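Local coordinates for protein 2-dehydro-3-deoxy-d-gluconate/2-dehydro-3-deoxy-phosphogluconate aldolase (Picrophilus torridus, PDB 4UXD) that is an aldolase of the dihydrodipicolinate synthetase family, built as a beta/alpha (TIM) barrel and assembled from four protein chains, at residues K26-P31 with D232-L237; V204-D209 with F213-L218; Y238-Y241 with E246-L249. All coordinates share one frame; numbering follows the deposited sequence.

Interaction 1: K26-P31 with D232-L237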
# COMPACT_ATOMS: atom_id res chain seq x y z
N LYS A 26 -18.51 -27.96 -7.04
CA LYS A 26 -18.27 -27.29 -8.30
C LYS A 26 -19.58 -26.62 -8.70
O LYS A 26 -20.62 -26.94 -8.14
CB LYS A 26 -17.73 -28.28 -9.37
CG LYS A 26 -18.70 -28.85 -10.41
CD LYS A 26 -19.19 -30.26 -10.09
CE LYS A 26 -18.05 -31.24 -9.81
NZ LYS A 26 -16.83 -31.00 -10.63
N GLY A 27 -19.52 -25.66 -9.62
CA GLY A 27 -20.71 -24.93 -10.03
C GLY A 27 -20.81 -23.54 -9.43
O GLY A 27 -19.80 -22.93 -9.06
N ILE A 28 -22.04 -23.04 -9.32
CA ILE A 28 -22.31 -21.67 -8.94
C ILE A 28 -22.82 -21.54 -7.53
O ILE A 28 -23.82 -22.14 -7.14
CB ILE A 28 -23.31 -21.03 -9.91
CG1 ILE A 28 -22.77 -21.09 -11.34
CG2 ILE A 28 -23.63 -19.58 -9.49
CD1 ILE A 28 -21.46 -20.37 -11.53
N VAL A 29 -22.10 -20.74 -6.76
CA VAL A 29 -22.36 -20.51 -5.35
C VAL A 29 -22.88 -19.09 -5.18
O VAL A 29 -22.19 -18.16 -5.58
CB VAL A 29 -21.08 -20.68 -4.51
CG1 VAL A 29 -21.34 -20.41 -3.03
CG2 VAL A 29 -20.49 -22.05 -4.73
N CYS A 30 -24.06 -18.91 -4.58
CA CYS A 30 -24.50 -17.54 -4.26
C CYS A 30 -24.05 -17.08 -2.87
O CYS A 30 -24.50 -17.62 -1.86
CB CYS A 30 -26.00 -17.40 -4.34
SG CYS A 30 -26.54 -15.76 -3.76
N PRO A 31 -23.15 -16.08 -2.81
CA PRO A 31 -22.89 -15.51 -1.49
C PRO A 31 -24.05 -14.59 -1.13
O PRO A 31 -24.13 -13.44 -1.58
CB PRO A 31 -21.57 -14.76 -1.69
CG PRO A 31 -21.59 -14.33 -3.11
CD PRO A 31 -22.47 -15.34 -3.88
N ASP A 232 -29.35 -13.82 -13.22
CA ASP A 232 -29.04 -15.18 -13.64
C ASP A 232 -27.82 -15.23 -14.59
O ASP A 232 -27.39 -16.32 -14.99
CB ASP A 232 -30.26 -15.79 -14.34
CG ASP A 232 -30.62 -15.07 -15.64
OD1 ASP A 232 -30.26 -13.88 -15.78
OD2 ASP A 232 -31.26 -15.69 -16.52
N GLY A 233 -27.29 -14.06 -14.93
CA GLY A 233 -26.18 -13.94 -15.87
C GLY A 233 -25.04 -14.92 -15.62
O GLY A 233 -24.66 -15.67 -16.52
N ILE A 234 -24.51 -14.92 -14.41
CA ILE A 234 -23.45 -15.85 -14.05
C ILE A 234 -23.84 -17.31 -14.26
O ILE A 234 -22.99 -18.11 -14.64
CB ILE A 234 -23.02 -15.65 -12.58
CG1 ILE A 234 -22.06 -14.46 -12.47
CG2 ILE A 234 -22.35 -16.92 -12.00
CD1 ILE A 234 -20.72 -14.67 -13.15
N VAL A 235 -25.09 -17.67 -14.02
CA VAL A 235 -25.48 -19.08 -14.12
C VAL A 235 -25.63 -19.55 -15.58
O VAL A 235 -25.20 -20.66 -15.92
CB VAL A 235 -26.77 -19.36 -13.36
CG1 VAL A 235 -27.16 -20.84 -13.49
CG2 VAL A 235 -26.60 -18.99 -11.91
N ARG A 236 -26.23 -18.72 -16.42
CA ARG A 236 -26.25 -18.97 -17.86
C ARG A 236 -24.83 -19.20 -18.35
O ARG A 236 -24.55 -20.20 -19.00
CB ARG A 236 -26.89 -17.80 -18.63
CG ARG A 236 -28.35 -17.53 -18.24
CD ARG A 236 -29.05 -16.57 -19.20
NE ARG A 236 -28.78 -15.17 -18.89
CZ ARG A 236 -28.00 -14.35 -19.60
NH1 ARG A 236 -27.38 -14.77 -20.70
NH2 ARG A 236 -27.85 -13.09 -19.20
N LEU A 237 -23.94 -18.28 -18.00
CA LEU A 237 -22.53 -18.35 -18.38
C LEU A 237 -21.94 -19.72 -18.11
O LEU A 237 -21.37 -20.35 -19.01
CB LEU A 237 -21.73 -17.29 -17.63
CG LEU A 237 -20.25 -17.18 -17.95
CD1 LEU A 237 -19.78 -15.79 -17.61
CD2 LEU A 237 -19.38 -18.21 -17.23
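Ile28, on the first strand of the (beta/alpha)8 barrel, meets Ile234 and Val235 in the first turn of helix 233-240, a strand-to-helix contact between the inner barrel and its outer layer. The CB of Ile28 points at the helix; both branches touch Ile234 CG2, and one of them reaches Val235 as well. CG2 faces two methyls, 3.9 Å from Ile234 CG2 and 3.9 Å from Val235 CG2. The other branch runs through CG1 to CD1, whose closest neighbour is Ile234 CG2 at 3.6 Å; the same methyl lies 4.1 Å from the carbonyl oxygen of Ile234. The chi1 of -58° sets CG1 beside the backbone N and CG2 opposite it, which turns both CG2 and CD1 to the same side, against Ile234 CG2. All three residues are buried, and the joint is purely apolar. Leu212 of helix 212-217 touches both Ile28 and Ile234 and joins the same core. On the strand, the backbone of Ile28 pairs with Asp60 and Tyr61, while Val29 pairs with Gly223 and Cys225, so the strand is fixed by its sheet neighbours. Within segment 232-237 a salt bridge joins Arg236 NE to Asp232 OD2 at 3.5 Å, with the carboxylate carbon at the in-plane edge of the guanidinium.

Interaction 2: V204-D209 with F213-L218. With IPA (isopropyl alcohol), chain G.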
# COMPACT_ATOMS: atom_id res chain seq x y z
N VAL A 204 -11.56 -25.21 -6.25
CA VAL A 204 -11.00 -23.87 -6.28
C VAL A 204 -12.00 -22.93 -6.96
O VAL A 204 -12.20 -22.99 -8.17
CB VAL A 204 -9.66 -23.84 -7.03
CG1 VAL A 204 -9.05 -22.47 -6.99
CG2 VAL A 204 -8.69 -24.84 -6.42
N PHE A 205 -12.63 -22.07 -6.16
CA PHE A 205 -13.68 -21.19 -6.68
C PHE A 205 -13.19 -19.76 -6.91
O PHE A 205 -12.48 -19.19 -6.09
CB PHE A 205 -14.87 -21.17 -5.72
CG PHE A 205 -15.71 -22.42 -5.74
CD1 PHE A 205 -15.42 -23.47 -4.89
CD2 PHE A 205 -16.81 -22.53 -6.58
CE1 PHE A 205 -16.20 -24.62 -4.88
CE2 PHE A 205 -17.60 -23.68 -6.58
CZ PHE A 205 -17.30 -24.72 -5.73
N GLN A 206 -13.60 -19.18 -8.04
CA GLN A 206 -13.35 -17.78 -8.33
C GLN A 206 -14.44 -16.93 -7.67
O GLN A 206 -15.63 -17.13 -7.90
CB GLN A 206 -13.32 -17.56 -9.85
CG GLN A 206 -13.19 -16.09 -10.29
CD GLN A 206 -11.95 -15.40 -9.72
OE1 GLN A 206 -12.05 -14.65 -8.74
NE2 GLN A 206 -10.79 -15.63 -10.32
N GLY A 207 -14.03 -15.95 -6.88
CA GLY A 207 -14.95 -15.16 -6.08
C GLY A 207 -15.40 -13.89 -6.76
O GLY A 207 -16.26 -13.18 -6.23
N GLN A 208 -14.81 -13.58 -7.91
CA GLN A 208 -15.16 -12.35 -8.62
C GLN A 208 -15.86 -12.68 -9.92
O GLN A 208 -15.29 -13.35 -10.78
CB GLN A 208 -13.92 -11.50 -8.89
CG GLN A 208 -13.19 -11.00 -7.65
CD GLN A 208 -14.02 -10.06 -6.79
OE1 GLN A 208 -15.14 -9.68 -7.14
NE2 GLN A 208 -13.48 -9.69 -5.64
N ASP A 209 -17.09 -12.21 -10.04
CA ASP A 209 -17.99 -12.56 -11.14
C ASP A 209 -17.42 -12.26 -12.52
O ASP A 209 -17.62 -13.02 -13.47
CB ASP A 209 -19.32 -11.82 -10.98
CG ASP A 209 -19.91 -11.98 -9.58
OD1 ASP A 209 -19.15 -12.11 -8.60
OD2 ASP A 209 -21.16 -11.96 -9.48
N PHE A 213 -15.07 -16.46 -16.34
CA PHE A 213 -14.75 -17.10 -17.61
C PHE A 213 -13.25 -17.43 -17.69
O PHE A 213 -12.89 -18.57 -17.99
CB PHE A 213 -15.16 -16.22 -18.79
CG PHE A 213 -14.92 -16.86 -20.12
CD1 PHE A 213 -15.79 -17.82 -20.61
CD2 PHE A 213 -13.81 -16.52 -20.88
CE1 PHE A 213 -15.56 -18.43 -21.84
CE2 PHE A 213 -13.58 -17.12 -22.10
CZ PHE A 213 -14.46 -18.08 -22.58
N THR A 214 -12.39 -16.46 -17.40
CA THR A 214 -10.96 -16.72 -17.29
C THR A 214 -10.68 -17.87 -16.32
O THR A 214 -9.85 -18.74 -16.60
CB THR A 214 -10.19 -15.44 -16.84
OG1 THR A 214 -10.34 -14.41 -17.83
CG2 THR A 214 -8.69 -15.71 -16.61
N SER A 215 -11.38 -17.89 -15.19
CA SER A 215 -11.11 -18.89 -14.15
C SER A 215 -11.51 -20.29 -14.61
O SER A 215 -10.82 -21.27 -14.33
CB SER A 215 -11.85 -18.54 -12.86
OG SER A 215 -11.47 -17.27 -12.38
N LEU A 216 -12.63 -20.39 -15.32
CA LEU A 216 -13.03 -21.68 -15.87
C LEU A 216 -11.98 -22.12 -16.90
O LEU A 216 -11.57 -23.28 -16.93
CB LEU A 216 -14.43 -21.62 -16.51
CG LEU A 216 -15.64 -21.30 -15.63
CD1 LEU A 216 -16.95 -21.56 -16.39
CD2 LEU A 216 -15.63 -22.07 -14.31
N GLU A 217 -11.53 -21.19 -17.74
CA GLU A 217 -10.54 -21.53 -18.77
C GLU A 217 -9.30 -22.15 -18.16
O GLU A 217 -8.67 -23.00 -18.76
CB GLU A 217 -10.14 -20.31 -19.58
CG GLU A 217 -11.06 -19.93 -20.70
CD GLU A 217 -10.51 -18.76 -21.50
OE1 GLU A 217 -9.47 -18.20 -21.06
OE2 GLU A 217 -11.08 -18.42 -22.55
N LEU A 218 -8.98 -21.71 -16.94
CA LEU A 218 -7.79 -22.15 -16.23
C LEU A 218 -8.03 -23.35 -15.31
O LEU A 218 -7.11 -23.79 -14.61
CB LEU A 218 -7.23 -20.98 -15.41
CG LEU A 218 -6.71 -19.79 -16.20
CD1 LEU A 218 -6.38 -18.61 -15.30
CD2 LEU A 218 -5.47 -20.20 -16.98
C1 IPA G . -15.75 -6.68 -2.10
C2 IPA G . -15.04 -7.84 -2.80
C3 IPA G . -13.55 -7.55 -2.96
O2 IPA G . -15.65 -7.97 -4.06
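A lone polar pair, buried and gripped by one short hydrogen bond, carries this contact: Gln206 NE2 donates to Ser215 OG at 2.7 Å with an N-H...O angle of 154°. It lies within a beta-alpha-beta unit of the TIM barrel, where strand 203-206 leads into helix 212-217 and the chain then returns to strand 222-224. The serine oxygen lies only 2° out of the amide plane of Gln206, so the bond runs in the plane of the donor group. Gln206 reaches it by a fold in its chain: CG stands opposite the backbone N, and the bend at chi2 turns the amide so that its N-H points at the serine oxygen. As a result the aliphatic part also lies against the same residue, with Gln206 CB 3.5 Å from Ser215 CB.

The other end of the amide is used as well. Gln206 OE1 accepts the backbone N of Gln208 at 3.1 Å, on a lone pair in the carbonyl plane, with a C=O...N angle of 120°. Two bonds at opposite ends of the amide therefore fix its rotation and tie the turn after the strand to the helix. Ser215 OG has a further partner in the backbone O of Leu211. Beyond the turn, Asp209 OD2 bonds Thr227, and Thr214 packs on Thr214 of a second subunit, placing this helix at a subunit interface. Farther out, the Gln208 amide reaches an isopropyl alcohol molecule, probably from the crystallisation liquor, with NE2 donating to its O2 at 3.2 Å.

Interaction 3: Y238-Y241 with E246-L249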
# COMPACT_ATOMS: atom_id res chain seq x y z
N TYR A 238 -22.06 -20.19 -16.87
CA TYR A 238 -21.48 -21.47 -16.45
C TYR A 238 -22.03 -22.65 -17.25
O TYR A 238 -21.30 -23.60 -17.54
CB TYR A 238 -21.73 -21.70 -14.96
CG TYR A 238 -21.23 -23.03 -14.44
CD1 TYR A 238 -22.04 -24.17 -14.49
CD2 TYR A 238 -19.97 -23.15 -13.89
CE1 TYR A 238 -21.58 -25.38 -14.02
CE2 TYR A 238 -19.50 -24.36 -13.41
CZ TYR A 238 -20.32 -25.48 -13.48
OH TYR A 238 -19.86 -26.69 -13.01
N HIS A 239 -23.32 -22.61 -17.59
CA HIS A 239 -23.95 -23.73 -18.29
C HIS A 239 -23.67 -23.65 -19.79
O HIS A 239 -23.52 -24.68 -20.45
CB HIS A 239 -25.45 -23.76 -18.01
CG HIS A 239 -25.78 -24.27 -16.65
ND1 HIS A 239 -26.40 -25.49 -16.43
CD2 HIS A 239 -25.56 -23.74 -15.42
CE1 HIS A 239 -26.54 -25.68 -15.13
NE2 HIS A 239 -26.04 -24.63 -14.50
N GLU A 240 -23.57 -22.44 -20.31
CA GLU A 240 -23.26 -22.24 -21.71
C GLU A 240 -21.83 -22.66 -22.02
O GLU A 240 -21.56 -23.23 -23.09
CB GLU A 240 -23.48 -20.78 -22.09
CG GLU A 240 -24.93 -20.41 -22.32
CD GLU A 240 -25.50 -21.05 -23.58
OE1 GLU A 240 -24.71 -21.43 -24.47
OE2 GLU A 240 -26.75 -21.17 -23.67
N TYR A 241 -20.93 -22.40 -21.08
CA TYR A 241 -19.49 -22.63 -21.24
C TYR A 241 -19.16 -24.04 -21.76
O TYR A 241 -18.15 -24.24 -22.44
CB TYR A 241 -18.78 -22.39 -19.90
CG TYR A 241 -17.28 -22.60 -19.94
CD1 TYR A 241 -16.44 -21.65 -20.50
CD2 TYR A 241 -16.70 -23.74 -19.40
CE1 TYR A 241 -15.08 -21.84 -20.54
CE2 TYR A 241 -15.33 -23.94 -19.44
CZ TYR A 241 -14.52 -22.98 -20.01
OH TYR A 241 -13.15 -23.16 -20.04
N GLU A 246 -17.33 -19.40 -26.72
CA GLU A 246 -17.45 -18.00 -27.09
C GLU A 246 -18.74 -17.37 -26.54
O GLU A 246 -18.76 -16.18 -26.21
CB GLU A 246 -17.41 -17.84 -28.62
CG GLU A 246 -18.63 -18.44 -29.31
CD GLU A 246 -18.70 -18.12 -30.79
OE1 GLU A 246 -18.04 -17.16 -31.24
OE2 GLU A 246 -19.43 -18.83 -31.52
N MET A 247 -19.81 -18.17 -26.44
CA MET A 247 -21.10 -17.68 -25.94
C MET A 247 -21.06 -17.32 -24.46
O MET A 247 -21.56 -16.26 -24.06
CB MET A 247 -22.20 -18.72 -26.18
CG MET A 247 -23.50 -18.52 -25.38
SD MET A 247 -24.33 -16.92 -25.61
CE MET A 247 -25.98 -17.35 -25.01
N ALA A 248 -20.48 -18.20 -23.66
CA ALA A 248 -20.22 -17.89 -22.26
C ALA A 248 -19.46 -16.57 -22.14
O ALA A 248 -19.84 -15.70 -21.36
CB ALA A 248 -19.44 -19.02 -21.60
N LEU A 249 -18.40 -16.43 -22.93
CA LEU A 249 -17.59 -15.22 -22.91
C LEU A 249 -18.40 -13.97 -23.23
O LEU A 249 -18.14 -12.90 -22.68
CB LEU A 249 -16.43 -15.34 -23.90
CG LEU A 249 -15.55 -14.10 -24.08
CD1 LEU A 249 -14.95 -13.63 -22.77
CD2 LEU A 249 -14.47 -14.37 -25.10
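The Tyr241 ring receives Ala248 at its edge, near the ring plane, with Ala248 CB 4.1 Å from ring atom CD1; the Glu240 carboxylate has Met247 CE over one face. Together they pack the turn between two consecutive helices, 233-240 and 245-264, on the outside of the TIM barrel. The backbones come close here, the CA atoms of Tyr241 and Ala248 being 4.9 Å apart. A small residue suits that spacing: Ala248 CB rests 3.6 Å from Tyr241 CA and 3.8 Å from Tyr241 CB. With CG opposite its backbone N (chi1 -180°), the tyrosine ring extends from the turn to pack on Leu216 and Glu217 of helix 212-217. Phe213 of that same helix touches Ala248, so the turn is packed against the preceding helix of the barrel.

Glu240 and Met247 form the more peripheral half of the contact. Both chains bend at chi2 (57° in Met247), which lets them cross at an angle. Along the glutamate, CB and CG lie near Met247 CG, and the carboxylate carbon CD comes within 3.7 Å of it; Glu240 OE1 is the nearest, 3.3 Å from Met247 CG. The methionine folds over the carboxylate, its methyl CE 4.0 Å above Glu240 CD. At the start of the second helix, Met247 N is bonded to Asn244 OD1.

How the interactions relate
The three contacts form a compact patch in one sector of the TIM barrel, with centres about 11 Å apart for interactions 1 and 2, about 11 Å for 1 and 3, and about 12 Å for 2 and 3. Interactions 1 and 2 reach the same parallel sheet, and Phe205 CE2 lies 3.4 Å from Gly27 O. Interactions 1 and 3 share helix 233-240. In the chain, interaction 2 falls between the two segments of interaction 1, and interaction 3 follows both. Tyr241 links interactions 2 and 3, its OH 3.3 Å from Glu217 CA. Together they join strand 27-31 to helix 233-240, and that helix to helix 245-264, next to where strands 27-31 and 222-224, the barrel's first and last, pair.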